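Local coordinates for protein alcohol dehydrogenase IV (Corynebacterium glutamicum, PDB 3IV7) that probably reduces maleylacetate with NADH as a metal-binding member of the iron-containing alcohol dehydrogenase family, at residues Ala169-Asp180 against His256-Val267; Ala192-Asn203 against Arg280-Thr288. One frame throughout, in Å; residues are numbered along the deposited sequence.

Interaction 1: Ala169-Asp180 against His256-Val267; sequences ASGLNGLAHCID and HAQTHATVLPYV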
loop_
_atom_site.group_PDB
_atom_site.type_symbol
_atom_site.label_atom_id
_atom_site.label_comp_id
_atom_site.label_asym_id
_atom_site.label_seq_id
_atom_site.Cartn_x
_atom_site.Cartn_y
_atom_site.Cartn_z
ATOM N N ALA A 169 -1.624 -5.871 -24.985
ATOM C CA ALA A 169 -1.570 -7.206 -24.417
ATOM C C ALA A 169 -0.923 -7.178 -23.057
ATOM O O ALA A 169 -1.439 -7.789 -22.113
ATOM C CB ALA A 169 -0.849 -8.172 -25.338
ATOM N N SER A 170 0.194 -6.452 -22.933
ATOM C CA SER A 170 0.890 -6.354 -21.646
ATOM C C SER A 170 0.044 -5.605 -20.642
ATOM O O SER A 170 0.020 -5.960 -19.460
ATOM C CB SER A 170 2.279 -5.679 -21.776
ATOM O OG SER A 170 2.933 -5.620 -20.503
ATOM N N GLY A 171 -0.644 -4.563 -21.077
ATOM C CA GLY A 171 -1.561 -3.832 -20.148
ATOM C C GLY A 171 -2.667 -4.727 -19.602
ATOM O O GLY A 171 -3.059 -4.629 -18.435
ATOM N N LEU A 172 -3.167 -5.621 -20.442
ATOM C CA LEU A 172 -4.221 -6.541 -20.019
ATOM C C LEU A 172 -3.650 -7.623 -19.116
ATOM O O LEU A 172 -4.367 -8.173 -18.285
ATOM C CB LEU A 172 -4.926 -7.132 -21.239
ATOM C CG LEU A 172 -5.767 -6.099 -22.021
ATOM C CD1 LEU A 172 -6.231 -6.678 -23.348
ATOM C CD2 LEU A 172 -6.969 -5.619 -21.214
ATOM N N ASN A 173 -2.358 -7.935 -19.282
ATOM C CA ASN A 173 -1.629 -8.794 -18.318
ATOM C C ASN A 173 -1.693 -8.117 -16.933
ATOM O O ASN A 173 -2.076 -8.742 -15.919
ATOM C CB ASN A 173 -0.202 -8.928 -18.789
ATOM C CG ASN A 173 0.668 -9.846 -17.916
ATOM O OD1 ASN A 173 0.235 -10.451 -16.912
ATOM N ND2 ASN A 173 1.911 -9.903 -18.275
ATOM N N GLY A 174 -1.415 -6.818 -16.920
ATOM C CA GLY A 174 -1.481 -6.016 -15.700
ATOM C C GLY A 174 -2.898 -6.001 -15.160
ATOM O O GLY A 174 -3.108 -6.168 -13.971
ATOM N N LEU A 175 -3.879 -5.909 -16.064
ATOM C CA LEU A 175 -5.269 -5.937 -15.673
ATOM C C LEU A 175 -5.661 -7.282 -15.020
ATOM O O LEU A 175 -6.448 -7.301 -14.072
ATOM C CB LEU A 175 -6.175 -5.624 -16.859
ATOM C CG LEU A 175 -7.564 -5.159 -16.490
ATOM C CD1 LEU A 175 -7.461 -3.923 -15.626
ATOM C CD2 LEU A 175 -8.457 -4.880 -17.796
ATOM N N ALA A 176 -5.088 -8.383 -15.520
ATOM C CA ALA A 176 -5.349 -9.685 -14.992
ATOM C C ALA A 176 -4.823 -9.797 -13.574
ATOM O O ALA A 176 -5.472 -10.403 -12.728
ATOM C CB ALA A 176 -4.722 -10.744 -15.861
ATOM N N HIS A 177 -3.651 -9.207 -13.318
ATOM C CA HIS A 177 -3.094 -9.176 -11.963
ATOM C C HIS A 177 -4.142 -8.559 -11.029
ATOM O O HIS A 177 -4.400 -9.080 -9.954
ATOM C CB HIS A 177 -1.778 -8.374 -11.894
ATOM C CG HIS A 177 -0.616 -9.022 -12.589
ATOM N ND1 HIS A 177 -0.489 -10.393 -12.717
ATOM C CD2 HIS A 177 0.542 -8.494 -13.059
ATOM C CE1 HIS A 177 0.657 -10.671 -13.320
ATOM N NE2 HIS A 177 1.305 -9.537 -13.532
ATOM N N CYS A 178 -4.800 -7.487 -11.472
ATOM C CA CYS A 178 -5.814 -6.849 -10.644
ATOM C C CYS A 178 -7.005 -7.743 -10.449
ATOM O O CYS A 178 -7.429 -7.981 -9.341
ATOM C CB CYS A 178 -6.325 -5.549 -11.273
ATOM S SG CYS A 178 -5.135 -4.301 -11.527
ATOM N N ILE A 179 -7.592 -8.174 -11.547
ATOM C CA ILE A 179 -8.862 -8.881 -11.489
ATOM C C ILE A 179 -8.797 -10.233 -10.780
ATOM O O ILE A 179 -9.585 -10.505 -9.894
ATOM C CB ILE A 179 -9.526 -8.979 -12.885
ATOM C CG1 ILE A 179 -9.914 -7.551 -13.342
ATOM C CG2 ILE A 179 -10.795 -9.888 -12.795
ATOM C CD1 ILE A 179 -10.487 -7.416 -14.776
ATOM N N ASP A 180 -7.832 -11.061 -11.140
ATOM C CA ASP A 180 -7.690 -12.372 -10.481
ATOM C C ASP A 180 -7.445 -12.185 -8.973
ATOM O O ASP A 180 -7.937 -12.975 -8.154
ATOM C CB ASP A 180 -6.553 -13.123 -11.087
ATOM C CG ASP A 180 -6.694 -14.627 -10.973
ATOM O OD1 ASP A 180 -7.844 -15.173 -10.942
ATOM O OD2 ASP A 180 -5.621 -15.274 -11.041
ATOM N N HIS A 256 3.342 -14.861 -23.592
ATOM C CA HIS A 256 2.928 -14.466 -22.273
ATOM C C HIS A 256 1.806 -13.401 -22.224
ATOM O O HIS A 256 0.759 -13.678 -21.733
ATOM C CB HIS A 256 4.143 -14.005 -21.468
ATOM C CG HIS A 256 3.804 -13.500 -20.108
ATOM N ND1 HIS A 256 3.783 -14.320 -19.003
ATOM C CD2 HIS A 256 3.427 -12.269 -19.675
ATOM C CE1 HIS A 256 3.455 -13.608 -17.932
ATOM N NE2 HIS A 256 3.240 -12.359 -18.311
ATOM N N ALA A 257 2.064 -12.189 -22.726
ATOM C CA ALA A 257 1.089 -11.085 -22.607
ATOM C C ALA A 257 -0.243 -11.415 -23.308
ATOM O O ALA A 257 -1.323 -11.217 -22.740
ATOM C CB ALA A 257 1.709 -9.749 -23.182
ATOM N N GLN A 258 -0.154 -11.961 -24.524
ATOM C CA GLN A 258 -1.335 -12.362 -25.283
ATOM C C GLN A 258 -2.165 -13.442 -24.568
ATOM O O GLN A 258 -3.387 -13.451 -24.667
ATOM C CB GLN A 258 -0.957 -12.867 -26.674
ATOM C CG GLN A 258 -0.509 -11.779 -27.647
ATOM C CD GLN A 258 0.894 -11.260 -27.361
ATOM O OE1 GLN A 258 1.658 -11.859 -26.578
ATOM N NE2 GLN A 258 1.226 -10.125 -27.958
ATOM N N THR A 259 -1.501 -14.372 -23.896
ATOM C CA THR A 259 -2.207 -15.447 -23.221
ATOM C C THR A 259 -2.987 -14.859 -22.046
ATOM O O THR A 259 -4.172 -15.134 -21.867
ATOM C CB THR A 259 -1.238 -16.542 -22.727
ATOM O OG1 THR A 259 -0.654 -17.207 -23.865
ATOM C CG2 THR A 259 -1.969 -17.554 -21.881
ATOM N N HIS A 260 -2.324 -14.023 -21.268
ATOM C CA HIS A 260 -2.982 -13.342 -20.170
ATOM C C HIS A 260 -4.165 -12.516 -20.691
ATOM O O HIS A 260 -5.257 -12.616 -20.166
ATOM C CB HIS A 260 -2.004 -12.446 -19.424
ATOM C CG HIS A 260 -1.179 -13.178 -18.427
ATOM N ND1 HIS A 260 -1.588 -13.363 -17.127
ATOM C CD2 HIS A 260 -0.006 -13.848 -18.556
ATOM C CE1 HIS A 260 -0.673 -14.062 -16.479
ATOM N NE2 HIS A 260 0.287 -14.383 -17.327
ATOM N N ALA A 261 -3.939 -11.758 -21.772
ATOM C CA ALA A 261 -4.968 -10.920 -22.335
ATOM C C ALA A 261 -6.159 -11.727 -22.766
ATOM O O ALA A 261 -7.299 -11.364 -22.468
ATOM C CB ALA A 261 -4.424 -10.100 -23.520
ATOM N N THR A 262 -5.898 -12.839 -23.431
ATOM C CA THR A 262 -6.947 -13.688 -23.975
ATOM C C THR A 262 -7.741 -14.420 -22.902
ATOM O O THR A 262 -8.960 -14.465 -22.953
ATOM C CB THR A 262 -6.370 -14.714 -24.952
ATOM O OG1 THR A 262 -5.685 -14.030 -26.007
ATOM C CG2 THR A 262 -7.496 -15.621 -25.544
ATOM N N VAL A 263 -7.042 -14.967 -21.920
ATOM C CA VAL A 263 -7.673 -15.795 -20.897
ATOM C C VAL A 263 -8.535 -14.998 -19.894
ATOM O O VAL A 263 -9.592 -15.484 -19.441
ATOM C CB VAL A 263 -6.610 -16.625 -20.152
ATOM C CG1 VAL A 263 -7.201 -17.270 -18.915
ATOM C CG2 VAL A 263 -6.026 -17.687 -21.098
ATOM N N LEU A 264 -8.094 -13.774 -19.575
ATOM C CA LEU A 264 -8.740 -12.936 -18.559
ATOM C C LEU A 264 -10.266 -12.829 -18.646
ATOM O O LEU A 264 -10.954 -13.108 -17.671
ATOM C CB LEU A 264 -8.103 -11.544 -18.546
ATOM C CG LEU A 264 -8.747 -10.509 -17.596
ATOM C CD1 LEU A 264 -8.782 -11.012 -16.149
ATOM C CD2 LEU A 264 -8.009 -9.154 -17.704
ATOM N N PRO A 265 -10.810 -12.430 -19.812
ATOM C CA PRO A 265 -12.273 -12.291 -19.842
ATOM C C PRO A 265 -13.032 -13.576 -19.562
ATOM O O PRO A 265 -14.155 -13.532 -19.055
ATOM C CB PRO A 265 -12.543 -11.829 -21.255
ATOM C CG PRO A 265 -11.283 -12.301 -22.054
ATOM C CD PRO A 265 -10.192 -12.115 -21.116
ATOM N N TYR A 266 -12.437 -14.710 -19.909
ATOM C CA TYR A 266 -13.063 -16.028 -19.677
ATOM C C TYR A 266 -13.046 -16.392 -18.182
ATOM O O TYR A 266 -14.039 -16.899 -17.648
ATOM C CB TYR A 266 -12.391 -17.123 -20.576
ATOM C CG TYR A 266 -12.593 -16.783 -22.020
ATOM C CD1 TYR A 266 -13.832 -16.990 -22.626
ATOM C CD2 TYR A 266 -11.636 -16.086 -22.721
ATOM C CE1 TYR A 266 -14.082 -16.554 -23.880
ATOM C CE2 TYR A 266 -11.859 -15.675 -23.992
ATOM C CZ TYR A 266 -13.097 -15.901 -24.576
ATOM O OH TYR A 266 -13.340 -15.481 -25.865
ATOM N N VAL A 267 -11.963 -16.054 -17.491
ATOM C CA VAL A 267 -11.906 -16.295 -16.033
ATOM C C VAL A 267 -12.837 -15.327 -15.329
ATOM O O VAL A 267 -13.533 -15.705 -14.392
ATOM C CB VAL A 267 -10.530 -16.186 -15.485
ATOM C CG1 VAL A 267 -10.561 -16.401 -13.969
ATOM C CG2 VAL A 267 -9.588 -17.212 -16.185
#
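Leu264 of 256-267 drops as a knob into a hole formed by Leu172, Leu175, Ala176 and Ile179 on 169-180. CG anti to the backbone N (chi1 176°) carries the forked end toward 169-180, where CD1 lies 3.9 Å from Ile179 CB and CD2 presses on the backbone, 3.7 Å from Ala176 N. Toward the N-terminal ends alanines replace the large residue, Ala169 CB meeting Ala257 CB at 3.7 Å and Ala261 CB lying against Leu172 CB at 3.8 Å. Such small side chains let the axes close to 7.5 Å at a crossing of 55°.

The polar contacts gather on Asn173. Its ND2 gives a weak, bent bond of 2.8 Å to His256 NE2 at the ring edge, the amide and ring planes standing well apart. Its OD1 lies 3.4 Å above one face of the His260 ring and so outside the ring plane, and no hydrogen bond forms; His260 ND1 is bonded to His241 outside the contact. Asp180 turns its carboxylate to His242 and Trp183.

Shape therefore holds these helices together more than polarity does: the alanines allow the close approach, the leucine knob fills the wider end, and a single weak bond reaches across.

Interaction 2: Ala192-Asn203 against Arg280-Thr288; sequences AVLAAEGIRALN and RRAAAAFGT. With EDO (1,2-ethanediol), chain C.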
loop_
_atom_site.group_PDB
_atom_site.type_symbol
_atom_site.label_atom_id
_atom_site.label_comp_id
_atom_site.label_asym_id
_atom_site.label_seq_id
_atom_site.Cartn_x
_atom_site.Cartn_y
_atom_site.Cartn_z
ATOM N N ALA A 192 -7.241 -5.608 -2.344
ATOM C CA ALA A 192 -8.456 -5.346 -3.099
ATOM C C ALA A 192 -8.508 -3.885 -3.559
ATOM O O ALA A 192 -8.772 -3.611 -4.735
ATOM C CB ALA A 192 -9.669 -5.673 -2.282
ATOM N N VAL A 193 -8.282 -2.940 -2.641
ATOM C CA VAL A 193 -8.386 -1.531 -3.024
ATOM C C VAL A 193 -7.285 -1.173 -4.023
ATOM O O VAL A 193 -7.536 -0.473 -5.015
ATOM C CB VAL A 193 -8.403 -0.586 -1.828
ATOM C CG1 VAL A 193 -7.041 -0.454 -1.237
ATOM C CG2 VAL A 193 -8.962 0.789 -2.266
ATOM N N LEU A 194 -6.102 -1.755 -3.849
ATOM C CA LEU A 194 -5.011 -1.520 -4.809
ATOM C C LEU A 194 -5.361 -2.107 -6.188
ATOM O O LEU A 194 -5.121 -1.478 -7.185
ATOM C CB LEU A 194 -3.676 -2.080 -4.291
ATOM C CG LEU A 194 -3.168 -1.403 -2.991
ATOM C CD1 LEU A 194 -1.878 -2.040 -2.501
ATOM C CD2 LEU A 194 -2.980 0.115 -3.198
ATOM N N ALA A 195 -5.928 -3.321 -6.222
ATOM C CA ALA A 195 -6.305 -3.945 -7.476
ATOM C C ALA A 195 -7.313 -3.080 -8.240
ATOM O O ALA A 195 -7.191 -2.924 -9.423
ATOM C CB ALA A 195 -6.871 -5.328 -7.247
ATOM N N ALA A 196 -8.264 -2.476 -7.519
ATOM C CA ALA A 196 -9.308 -1.634 -8.128
ATOM C C ALA A 196 -8.703 -0.325 -8.664
ATOM O O ALA A 196 -9.138 0.178 -9.676
ATOM C CB ALA A 196 -10.381 -1.330 -7.115
ATOM N N GLU A 197 -7.718 0.219 -7.947
ATOM C CA GLU A 197 -6.997 1.394 -8.405
ATOM C C GLU A 197 -6.215 1.048 -9.657
ATOM O O GLU A 197 -6.112 1.860 -10.564
ATOM C CB GLU A 197 -6.063 1.916 -7.314
ATOM C CG GLU A 197 -5.130 3.057 -7.740
ATOM C CD GLU A 197 -5.818 4.399 -7.934
ATOM O OE1 GLU A 197 -7.077 4.470 -7.896
ATOM O OE2 GLU A 197 -5.061 5.422 -8.073
ATOM N N GLY A 198 -5.682 -0.172 -9.719
ATOM C CA GLY A 198 -4.990 -0.629 -10.935
ATOM C C GLY A 198 -5.946 -0.758 -12.116
ATOM O O GLY A 198 -5.591 -0.412 -13.245
ATOM N N ILE A 199 -7.156 -1.293 -11.861
ATOM C CA ILE A 199 -8.172 -1.415 -12.903
ATOM C C ILE A 199 -8.532 -0.020 -13.440
ATOM O O ILE A 199 -8.586 0.182 -14.650
ATOM C CB ILE A 199 -9.459 -2.105 -12.417
ATOM C CG1 ILE A 199 -9.182 -3.559 -12.030
ATOM C CG2 ILE A 199 -10.550 -2.053 -13.512
ATOM C CD1 ILE A 199 -10.387 -4.279 -11.355
ATOM N N ARG A 200 -8.744 0.931 -12.535
ATOM C CA ARG A 200 -9.093 2.288 -12.927
ATOM C C ARG A 200 -8.029 2.899 -13.844
ATOM O O ARG A 200 -8.357 3.392 -14.919
ATOM C CB ARG A 200 -9.270 3.187 -11.694
ATOM C CG ARG A 200 -9.747 4.636 -12.032
ATOM C CD ARG A 200 -9.469 5.629 -10.884
ATOM N NE ARG A 200 -8.047 5.693 -10.526
ATOM C CZ ARG A 200 -7.112 6.359 -11.208
ATOM N NH1 ARG A 200 -7.420 7.010 -12.331
ATOM N NH2 ARG A 200 -5.845 6.336 -10.790
ATOM N N ALA A 201 -6.762 2.826 -13.425
ATOM C CA ALA A 201 -5.659 3.421 -14.186
ATOM C C ALA A 201 -5.449 2.770 -15.543
ATOM O O ALA A 201 -5.223 3.461 -16.526
ATOM C CB ALA A 201 -4.346 3.405 -13.362
ATOM N N LEU A 202 -5.499 1.447 -15.602
ATOM C CA LEU A 202 -5.315 0.745 -16.859
ATOM C C LEU A 202 -6.464 0.953 -17.830
ATOM O O LEU A 202 -6.252 1.099 -19.036
ATOM C CB LEU A 202 -5.062 -0.732 -16.627
ATOM C CG LEU A 202 -3.665 -1.004 -16.097
ATOM C CD1 LEU A 202 -3.596 -2.299 -15.319
ATOM C CD2 LEU A 202 -2.620 -0.957 -17.237
ATOM N N ASN A 203 -7.677 0.998 -17.303
ATOM C CA ASN A 203 -8.874 1.210 -18.127
ATOM C C ASN A 203 -8.876 2.597 -18.760
ATOM O O ASN A 203 -9.318 2.787 -19.897
ATOM C CB ASN A 203 -10.121 1.022 -17.262
ATOM C CG ASN A 203 -11.341 1.108 -18.024
ATOM O OD1 ASN A 203 -11.579 0.294 -18.935
ATOM N ND2 ASN A 203 -12.187 2.099 -17.689
ATOM N N ARG A 280 -18.618 -6.332 -8.035
ATOM C CA ARG A 280 -19.090 -4.957 -7.860
ATOM C C ARG A 280 -17.917 -3.971 -7.747
ATOM O O ARG A 280 -17.968 -2.874 -8.277
ATOM C CB ARG A 280 -20.043 -4.848 -6.659
ATOM C CG ARG A 280 -21.401 -5.546 -6.896
ATOM C CD ARG A 280 -22.411 -5.220 -5.779
ATOM N NE ARG A 280 -21.874 -5.431 -4.425
ATOM C CZ ARG A 280 -22.026 -6.537 -3.690
ATOM N NH1 ARG A 280 -22.684 -7.589 -4.158
ATOM N NH2 ARG A 280 -21.506 -6.592 -2.465
ATOM N N ARG A 281 -16.846 -4.388 -7.101
ATOM C CA ARG A 281 -15.674 -3.543 -7.009
ATOM C C ARG A 281 -15.061 -3.316 -8.410
ATOM O O ARG A 281 -14.724 -2.199 -8.767
ATOM C CB ARG A 281 -14.651 -4.157 -6.063
ATOM C CG ARG A 281 -13.544 -3.209 -5.702
ATOM C CD ARG A 281 -12.398 -3.908 -5.040
ATOM N NE ARG A 281 -12.664 -4.260 -3.654
ATOM C CZ ARG A 281 -12.527 -3.443 -2.613
ATOM N NH1 ARG A 281 -12.158 -2.175 -2.780
ATOM N NH2 ARG A 281 -12.779 -3.900 -1.385
ATOM N N ALA A 282 -14.941 -4.377 -9.193
ATOM C CA ALA A 282 -14.365 -4.262 -10.539
ATOM C C ALA A 282 -15.271 -3.354 -11.407
ATOM O O ALA A 282 -14.801 -2.438 -12.069
ATOM C CB ALA A 282 -14.213 -5.661 -11.171
ATOM N N ALA A 283 -16.573 -3.618 -11.350
ATOM C CA ALA A 283 -17.576 -2.813 -12.054
ATOM C C ALA A 283 -17.411 -1.323 -11.746
ATOM O O ALA A 283 -17.353 -0.516 -12.651
ATOM C CB ALA A 283 -19.005 -3.287 -11.678
ATOM N N ALA A 284 -17.335 -0.975 -10.456
ATOM C CA ALA A 284 -17.122 0.415 -10.044
ATOM C C ALA A 284 -15.820 0.982 -10.627
ATOM O O ALA A 284 -15.770 2.121 -11.074
ATOM C CB ALA A 284 -17.090 0.509 -8.528
ATOM N N ALA A 285 -14.768 0.186 -10.601
ATOM C CA ALA A 285 -13.497 0.619 -11.113
ATOM C C ALA A 285 -13.564 0.871 -12.609
ATOM O O ALA A 285 -12.887 1.747 -13.106
ATOM C CB ALA A 285 -12.432 -0.401 -10.792
ATOM N N PHE A 286 -14.348 0.061 -13.328
ATOM C CA PHE A 286 -14.547 0.249 -14.765
ATOM C C PHE A 286 -15.516 1.396 -15.048
ATOM O O PHE A 286 -15.501 1.962 -16.126
ATOM C CB PHE A 286 -15.062 -1.026 -15.442
ATOM C CG PHE A 286 -13.977 -2.035 -15.788
ATOM C CD1 PHE A 286 -13.012 -1.735 -16.707
ATOM C CD2 PHE A 286 -13.998 -3.300 -15.243
ATOM C CE1 PHE A 286 -12.035 -2.656 -17.034
ATOM C CE2 PHE A 286 -13.015 -4.226 -15.551
ATOM C CZ PHE A 286 -12.060 -3.927 -16.445
ATOM N N GLY A 287 -16.384 1.706 -14.089
ATOM C CA GLY A 287 -17.392 2.761 -14.283
ATOM C C GLY A 287 -18.579 2.238 -15.082
ATOM O O GLY A 287 -19.230 2.984 -15.790
ATOM N N THR A 288 -18.873 0.948 -14.921
ATOM C CA THR A 288 -19.896 0.272 -15.683
ATOM C C THR A 288 -20.754 -0.556 -14.729
ATOM O O THR A 288 -20.387 -0.755 -13.584
ATOM C CB THR A 288 -19.259 -0.653 -16.755
ATOM O OG1 THR A 288 -18.328 -1.546 -16.130
ATOM C CG2 THR A 288 -18.514 0.172 -17.824
HETATM C C1 EDO C . -14.132 -7.740 -2.958
HETATM O O1 EDO C . -12.926 -7.316 -3.600
HETATM C C2 EDO C . -13.907 -7.844 -1.457
HETATM O O2 EDO C . -14.055 -6.546 -0.884
HETATM O O HOH W 1 -11.654 3.416 -15.286
HETATM O O HOH W 2 -15.193 1.860 -18.766
#
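Ile199 stands over Phe286 with one methyl centred on the ring: CG2 sits 3.7 Å from the centroid and only 7° off the normal, a CH-pi contact. The beta branch makes this possible, since CG2 is anti to the backbone N while CG1 turns the other way and carries CD1 to Ala282 CB at 4.1 Å. At the ring's edge, in its plane, Asn203 OD1 comes within 3.3 Å of Phe286 CD1. The amide stands almost perpendicular to the ring (89°), so the carbonyl oxygen meets the slightly positive C-H rim. Asn203 ND2 is given to two waters, one passing on to the carbonyl oxygen of Ala285 and the other to that of Phe286.

Phe286 is the last residue of helix 276-286, which closes in a Schellman motif with Gly287, at positive phi, as its C-prime residue. Just before Phe286, the small side chain of Ala285 suits the close approach of the helices, its CB 3.5 Å from Ala196 O and also lying against Ile199 CG2.

Arg281 lies along the neighbouring helix, its alkyl chain against Ala196 and one guanidinium face under Ala192 CB, 3.4 Å from the plane. The bend at chi3 (-76°) leaves the NE and NH2 edge to a bound 1,2-ethanediol, probably from the crystallisation liquor: NE bonds O1 at 3.1 Å and NH2 bonds O2 at 3.0 Å.

From the N terminus the chain first builds the parallel sheet and a short antiparallel pair of strands, then enters the all-helical part with helix 164-181, the first arm of interaction 1. Helix 189-211 follows directly and opens interaction 2. Helices 216-236 and 240-250 come between, before helix 256-271 returns to close interaction 1 across 75 residues; helix 276-286 then closes interaction 2 across 76. The two loops therefore cross, each pairing a helix with the one that is next but three along the chain. The contacts lie 14 Å apart between centres and meet through the successive helices 164-181 and 189-211, where Cys178 SG is 3.2 Å from Ala195 O, joining the buried and outer helix pairs.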